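(R)-specific secondary-alkylsulfatase (Pseudomonas sp., PDB 4AXH) hydrolyses (R)-secondary alkyl sulfates to (S)-alcohols and sulfate with strict inversion of configuration, as a zinc-dependent homodimeric enzyme of the metallo-beta-lactamase superfamily. Local coordinates at residues D329-A334 with F378-A383; E395-V400 with N423-Y428. All blocks are in the same frame, centred on the assembly; numbering follows the deposited sequence.

Interaction 1 of 2, residues D329-A334 with F378-A383; sequences DAKAWA and FLNNRA
A330 and N380 bring their helices together, the CA atoms 5.7 Å apart where the opening turn of helix 330-344 meets helix 362-388; the axes of the two short segments come within 8.8 Å, with 137° between their N-to-C directions. The first helix belongs to the metallo-beta-lactamase fold, and D329 is its N-cap: OD1 accepts weak bonds from the backbone N of K331 and of A332, a place suited to a short carboxylate. A330 packs its CB against N380 CB at 4.0 Å, small enough to let the helix start come close, and it also touches L319, one of the sulfate-binding residues. K331 lies with CB against the N380 amide; bent at chi2 (121°) and beyond, the chain carries NZ toward N381 OD1. The N380 amide is used at both ends. ND2 donates to N381 OD1 at 3.3 Å, within its own amide plane but from above the acceptor's carbonyl plane; OD1 is also bonded to the hydroxyl of Y431. A water links the carboxylate to this same amide, donating to D329 OD1 and, at 2.8 Å, to N380 OD1. A second water accepts from N381 ND2 at 2.7 Å and, weakly, from K331 NZ.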
loop_
_atom_site.group_PDB
_atom_site.type_symbol
_atom_site.label_atom_id
_atom_site.label_comp_id
_atom_site.label_asym_id
_atom_site.label_seq_id
_atom_site.Cartn_x
_atom_site.Cartn_y
_atom_site.Cartn_z
ATOM N N ASP A 329 -8.195 2.258 1.592
ATOM C CA ASP A 329 -8.165 3.583 2.214
ATOM C C ASP A 329 -9.347 3.730 3.194
ATOM O O ASP A 329 -10.508 3.994 2.779
ATOM C CB ASP A 329 -8.184 4.696 1.139
ATOM C CG ASP A 329 -8.058 6.115 1.664
ATOM O OD1 ASP A 329 -7.832 6.283 2.900
ATOM O OD2 ASP A 329 -8.157 7.061 0.841
ATOM N N ALA A 330 -9.010 3.620 4.510
ATOM C CA ALA A 330 -9.954 3.783 5.632
ATOM C C ALA A 330 -10.551 5.182 5.647
ATOM O O ALA A 330 -11.742 5.315 5.950
ATOM C CB ALA A 330 -9.275 3.473 6.965
ATOM N N LYS A 331 -9.750 6.213 5.260
ATOM C CA LYS A 331 -10.208 7.609 5.184
ATOM C C LYS A 331 -11.356 7.763 4.168
ATOM O O LYS A 331 -12.379 8.370 4.483
ATOM C CB LYS A 331 -9.021 8.571 4.897
ATOM C CG LYS A 331 -9.397 9.966 4.391
ATOM C CD LYS A 331 -8.905 11.100 5.298
ATOM C CE LYS A 331 -9.948 11.560 6.308
ATOM N NZ LYS A 331 -10.046 10.653 7.489
ATOM N N ALA A 332 -11.196 7.167 2.982
ATOM C CA ALA A 332 -12.221 7.240 1.937
ATOM C C ALA A 332 -13.463 6.429 2.327
ATOM O O ALA A 332 -14.606 6.868 2.114
ATOM C CB ALA A 332 -11.644 6.764 0.601
ATOM N N TRP A 333 -13.217 5.258 2.926
ATOM C CA TRP A 333 -14.258 4.369 3.430
ATOM C C TRP A 333 -15.162 5.115 4.454
ATOM O O TRP A 333 -16.372 5.174 4.243
ATOM C CB TRP A 333 -13.601 3.139 4.085
ATOM C CG TRP A 333 -14.437 1.897 4.114
ATOM C CD1 TRP A 333 -15.797 1.802 4.294
ATOM C CD2 TRP A 333 -13.937 0.557 4.092
ATOM N NE1 TRP A 333 -16.173 0.482 4.382
ATOM C CE2 TRP A 333 -15.051 -0.306 4.253
ATOM C CE3 TRP A 333 -12.639 -0.003 3.941
ATOM C CZ2 TRP A 333 -14.915 -1.705 4.227
ATOM C CZ3 TRP A 333 -12.502 -1.377 3.983
ATOM C CH2 TRP A 333 -13.633 -2.215 4.075
ATOM N N ALA A 334 -14.560 5.738 5.506
ATOM C CA ALA A 334 -15.307 6.507 6.504
ATOM C C ALA A 334 -16.108 7.659 5.871
ATOM O O ALA A 334 -17.267 7.870 6.249
ATOM C CB ALA A 334 -14.386 7.018 7.602
ATOM N N PHE A 378 -11.234 6.194 12.890
ATOM C CA PHE A 378 -10.355 5.921 14.023
ATOM C C PHE A 378 -9.114 5.137 13.561
ATOM O O PHE A 378 -7.987 5.444 13.963
ATOM C CB PHE A 378 -11.085 5.162 15.145
ATOM C CG PHE A 378 -10.189 4.572 16.196
ATOM C CD1 PHE A 378 -9.583 5.385 17.152
ATOM C CD2 PHE A 378 -9.912 3.204 16.214
ATOM C CE1 PHE A 378 -8.741 4.837 18.140
ATOM C CE2 PHE A 378 -9.042 2.659 17.177
ATOM C CZ PHE A 378 -8.460 3.487 18.136
ATOM N N LEU A 379 -9.324 4.124 12.738
ATOM C CA LEU A 379 -8.224 3.306 12.264
ATOM C C LEU A 379 -7.192 4.158 11.572
ATOM O O LEU A 379 -6.038 4.137 11.978
ATOM C CB LEU A 379 -8.711 2.137 11.390
ATOM C CG LEU A 379 -9.345 0.989 12.141
ATOM C CD1 LEU A 379 -10.100 0.079 11.172
ATOM C CD2 LEU A 379 -8.312 0.211 12.945
ATOM N N ASN A 380 -7.637 4.993 10.637
ATOM C CA ASN A 380 -6.787 5.909 9.900
ATOM C C ASN A 380 -6.136 6.958 10.834
ATOM O O ASN A 380 -4.909 7.015 10.937
ATOM C CB ASN A 380 -7.611 6.591 8.805
ATOM C CG ASN A 380 -6.787 7.438 7.890
ATOM O OD1 ASN A 380 -6.174 6.942 6.936
ATOM N ND2 ASN A 380 -6.743 8.738 8.167
ATOM N N ASN A 381 -6.968 7.743 11.539
ATOM C CA ASN A 381 -6.534 8.839 12.392
ATOM C C ASN A 381 -5.709 8.462 13.599
ATOM O O ASN A 381 -4.755 9.173 13.888
ATOM C CB ASN A 381 -7.693 9.748 12.771
ATOM C CG ASN A 381 -8.452 10.355 11.619
ATOM O OD1 ASN A 381 -7.908 10.643 10.533
ATOM N ND2 ASN A 381 -9.739 10.594 11.848
ATOM N N ARG A 382 -6.057 7.378 14.328
ATOM C CA ARG A 382 -5.282 6.994 15.519
ATOM C C ARG A 382 -3.900 6.489 15.110
ATOM O O ARG A 382 -2.909 6.865 15.745
ATOM C CB ARG A 382 -6.020 5.974 16.383
ATOM C CG ARG A 382 -5.217 5.385 17.568
ATOM C CD ARG A 382 -5.614 5.934 18.934
ATOM N NE ARG A 382 -4.956 7.200 19.222
ATOM C CZ ARG A 382 -4.153 7.397 20.254
ATOM N NH1 ARG A 382 -3.923 6.423 21.115
ATOM N NH2 ARG A 382 -3.576 8.578 20.438
ATOM N N ALA A 383 -3.839 5.666 14.050
ATOM C CA ALA A 383 -2.598 5.139 13.532
ATOM C C ALA A 383 -1.690 6.300 13.116
ATOM O O ALA A 383 -0.562 6.368 13.617
ATOM C CB ALA A 383 -2.863 4.181 12.363
HETATM O O HOH W 1 -6.050 5.278 4.658
HETATM O O HOH W 2 -11.285 12.255 10.297
#

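Interaction 2 of 2, residues E395-V400 with N423-Y428; sequences EIAAEV and NLRAVY
Apolar packing joins I396 and V400 on one helix to L424 on the other. L424 enters between I396 and V400 and meets them with different parts of its side chain. Its CB lies 3.7 Å from I396 CG1, and I396 CD1 reaches on to the same CB and to the carbonyl oxygen of L424. Its CD1 approaches V400 CB at 3.4 Å, with both valine methyls nearby. With CG anti to the carbonyl carbon (chi1 -67°) and CD1 extended beyond it, the leucine is long enough to span the gap, whereas the branched I396 and V400 offer broad surfaces on successive turns. The backbones are nearest at A397 and L424, whose CA atoms are 6.0 Å apart.

The segments, parts of helices 393-400 and 420-431, run at 142° between their N-to-C directions, a roughly antiparallel packing within the alkyl sulfatase dimerisation region, and both helices also pack against helix 362-388.

The other kind of contact is between a methyl and a flat cation. A397 CB sits over one face of the R425 guanidinium, offset toward its rim and 3.5 Å from NH1. The bend at chi3 (-90°) turns the guanidinium so that one face meets the alanine methyl, whose small size leaves room for it. The charge is directed to the dimer partner: NH2 forms a salt bridge with D443 of the second subunit, while NH1 makes a weak hydrogen bond to H394 ND1.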
loop_
_atom_site.group_PDB
_atom_site.type_symbol
_atom_site.label_atom_id
_atom_site.label_comp_id
_atom_site.label_asym_id
_atom_site.label_seq_id
_atom_site.Cartn_x
_atom_site.Cartn_y
_atom_site.Cartn_z
ATOM N N GLU A 395 4.201 -1.763 17.546
ATOM C CA GLU A 395 4.096 -0.933 18.751
ATOM C C GLU A 395 2.661 -0.395 18.772
ATOM O O GLU A 395 2.012 -0.497 19.810
ATOM C CB GLU A 395 5.089 0.240 18.685
ATOM C CG GLU A 395 6.089 0.317 19.818
ATOM C CD GLU A 395 7.455 0.847 19.403
ATOM O OE1 GLU A 395 7.515 1.951 18.812
ATOM O OE2 GLU A 395 8.468 0.156 19.670
ATOM N N ILE A 396 2.152 0.126 17.624
ATOM C CA ILE A 396 0.784 0.626 17.532
ATOM C C ILE A 396 -0.282 -0.476 17.718
ATOM O O ILE A 396 -1.282 -0.245 18.416
ATOM C CB ILE A 396 0.476 1.696 16.463
ATOM C CG1 ILE A 396 -0.640 1.261 15.558
ATOM C CG2 ILE A 396 1.704 2.234 15.678
ATOM C CD1 ILE A 396 -0.852 2.111 14.382
ATOM N N ALA A 397 -0.040 -1.697 17.184
ATOM C CA ALA A 397 -0.976 -2.807 17.383
ATOM C C ALA A 397 -1.092 -3.168 18.888
ATOM O O ALA A 397 -2.186 -3.457 19.368
ATOM C CB ALA A 397 -0.533 -4.004 16.576
ATOM N N ALA A 398 0.011 -3.103 19.637
ATOM C CA ALA A 398 0.043 -3.388 21.095
ATOM C C ALA A 398 -0.553 -2.241 21.937
ATOM O O ALA A 398 -1.168 -2.478 22.977
ATOM C CB ALA A 398 1.460 -3.659 21.545
ATOM N N GLU A 399 -0.367 -1.001 21.493
ATOM C CA GLU A 399 -0.886 0.148 22.218
ATOM C C GLU A 399 -2.377 0.281 22.093
ATOM O O GLU A 399 -3.027 0.554 23.089
ATOM C CB GLU A 399 -0.173 1.453 21.817
ATOM C CG GLU A 399 1.202 1.605 22.475
ATOM C CD GLU A 399 1.253 1.969 23.954
ATOM O OE1 GLU A 399 0.742 3.052 24.330
ATOM O OE2 GLU A 399 1.832 1.177 24.733
ATOM N N VAL A 400 -2.939 0.048 20.900
ATOM C CA VAL A 400 -4.365 0.223 20.729
ATOM C C VAL A 400 -5.261 -0.799 21.455
ATOM O O VAL A 400 -5.912 -0.397 22.424
ATOM C CB VAL A 400 -4.784 0.669 19.327
ATOM C CG1 VAL A 400 -6.291 0.857 19.231
ATOM C CG2 VAL A 400 -4.072 1.972 18.972
ATOM N N ASN A 423 -5.304 -4.200 10.832
ATOM C CA ASN A 423 -5.712 -2.945 10.218
ATOM C C ASN A 423 -4.875 -1.777 10.652
ATOM O O ASN A 423 -4.570 -0.941 9.808
ATOM C CB ASN A 423 -7.194 -2.684 10.429
ATOM C CG ASN A 423 -8.080 -3.541 9.549
ATOM O OD1 ASN A 423 -7.639 -4.141 8.537
ATOM N ND2 ASN A 423 -9.362 -3.612 9.914
ATOM N N LEU A 424 -4.486 -1.709 11.941
ATOM C CA LEU A 424 -3.590 -0.633 12.420
ATOM C C LEU A 424 -2.214 -0.776 11.744
ATOM O O LEU A 424 -1.667 0.207 11.244
ATOM C CB LEU A 424 -3.431 -0.631 13.957
ATOM C CG LEU A 424 -4.663 -0.278 14.786
ATOM C CD1 LEU A 424 -4.460 -0.679 16.188
ATOM C CD2 LEU A 424 -5.022 1.210 14.706
ATOM N N ARG A 425 -1.711 -2.019 11.658
ATOM C CA ARG A 425 -0.450 -2.351 10.989
ATOM C C ARG A 425 -0.574 -1.973 9.514
ATOM O O ARG A 425 0.320 -1.320 9.001
ATOM C CB ARG A 425 -0.069 -3.843 11.225
ATOM C CG ARG A 425 0.341 -4.105 12.693
ATOM C CD ARG A 425 0.957 -5.454 13.014
ATOM N NE ARG A 425 -0.046 -6.441 13.375
ATOM C CZ ARG A 425 -0.093 -7.108 14.520
ATOM N NH1 ARG A 425 0.857 -6.950 15.429
ATOM N NH2 ARG A 425 -1.070 -7.960 14.752
ATOM N N ALA A 426 -1.740 -2.256 8.885
ATOM C CA ALA A 426 -2.064 -1.929 7.494
ATOM C C ALA A 426 -1.976 -0.438 7.189
ATOM O O ALA A 426 -1.460 -0.073 6.122
ATOM C CB ALA A 426 -3.453 -2.483 7.099
ATOM N N VAL A 427 -2.519 0.425 8.096
ATOM C CA VAL A 427 -2.498 1.916 7.944
ATOM C C VAL A 427 -1.002 2.378 7.947
ATOM O O VAL A 427 -0.635 3.230 7.145
ATOM C CB VAL A 427 -3.401 2.704 8.964
ATOM C CG1 VAL A 427 -3.380 4.217 8.710
ATOM C CG2 VAL A 427 -4.845 2.204 8.929
ATOM N N TYR A 428 -0.155 1.749 8.799
ATOM C CA TYR A 428 1.280 1.981 8.859
ATOM C C TYR A 428 1.899 1.599 7.516
ATOM O O TYR A 428 2.611 2.425 6.966
ATOM C CB TYR A 428 1.930 1.199 10.002
ATOM C CG TYR A 428 3.380 1.554 10.241
ATOM C CD1 TYR A 428 4.401 0.970 9.486
ATOM C CD2 TYR A 428 3.741 2.463 11.233
ATOM C CE1 TYR A 428 5.742 1.284 9.718
ATOM C CE2 TYR A 428 5.078 2.787 11.468
ATOM C CZ TYR A 428 6.073 2.190 10.715
ATOM O OH TYR A 428 7.380 2.523 10.970
#

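From the N terminus, the chain passes through the metallo-beta-lactamase fold and enters helix 330-344, then runs by way of strands 350-352 and 359-360 into helix 362-388, where interaction 1 closes a loop with 43 residues between its segments. Helix 393-400 follows, and interaction 2 closes a second, shorter loop when helix 420-431 returns to it. The loops are in series, neither nested nor crossed. Helix 362-388 joins them: A383 CB packs on I396 CD1 at 3.5 Å and on V427 CG1, while F378 CZ meets V400 CG1. The catalytic fold is thereby tied to the dimerisation helices, and both contacts also touch the second subunit.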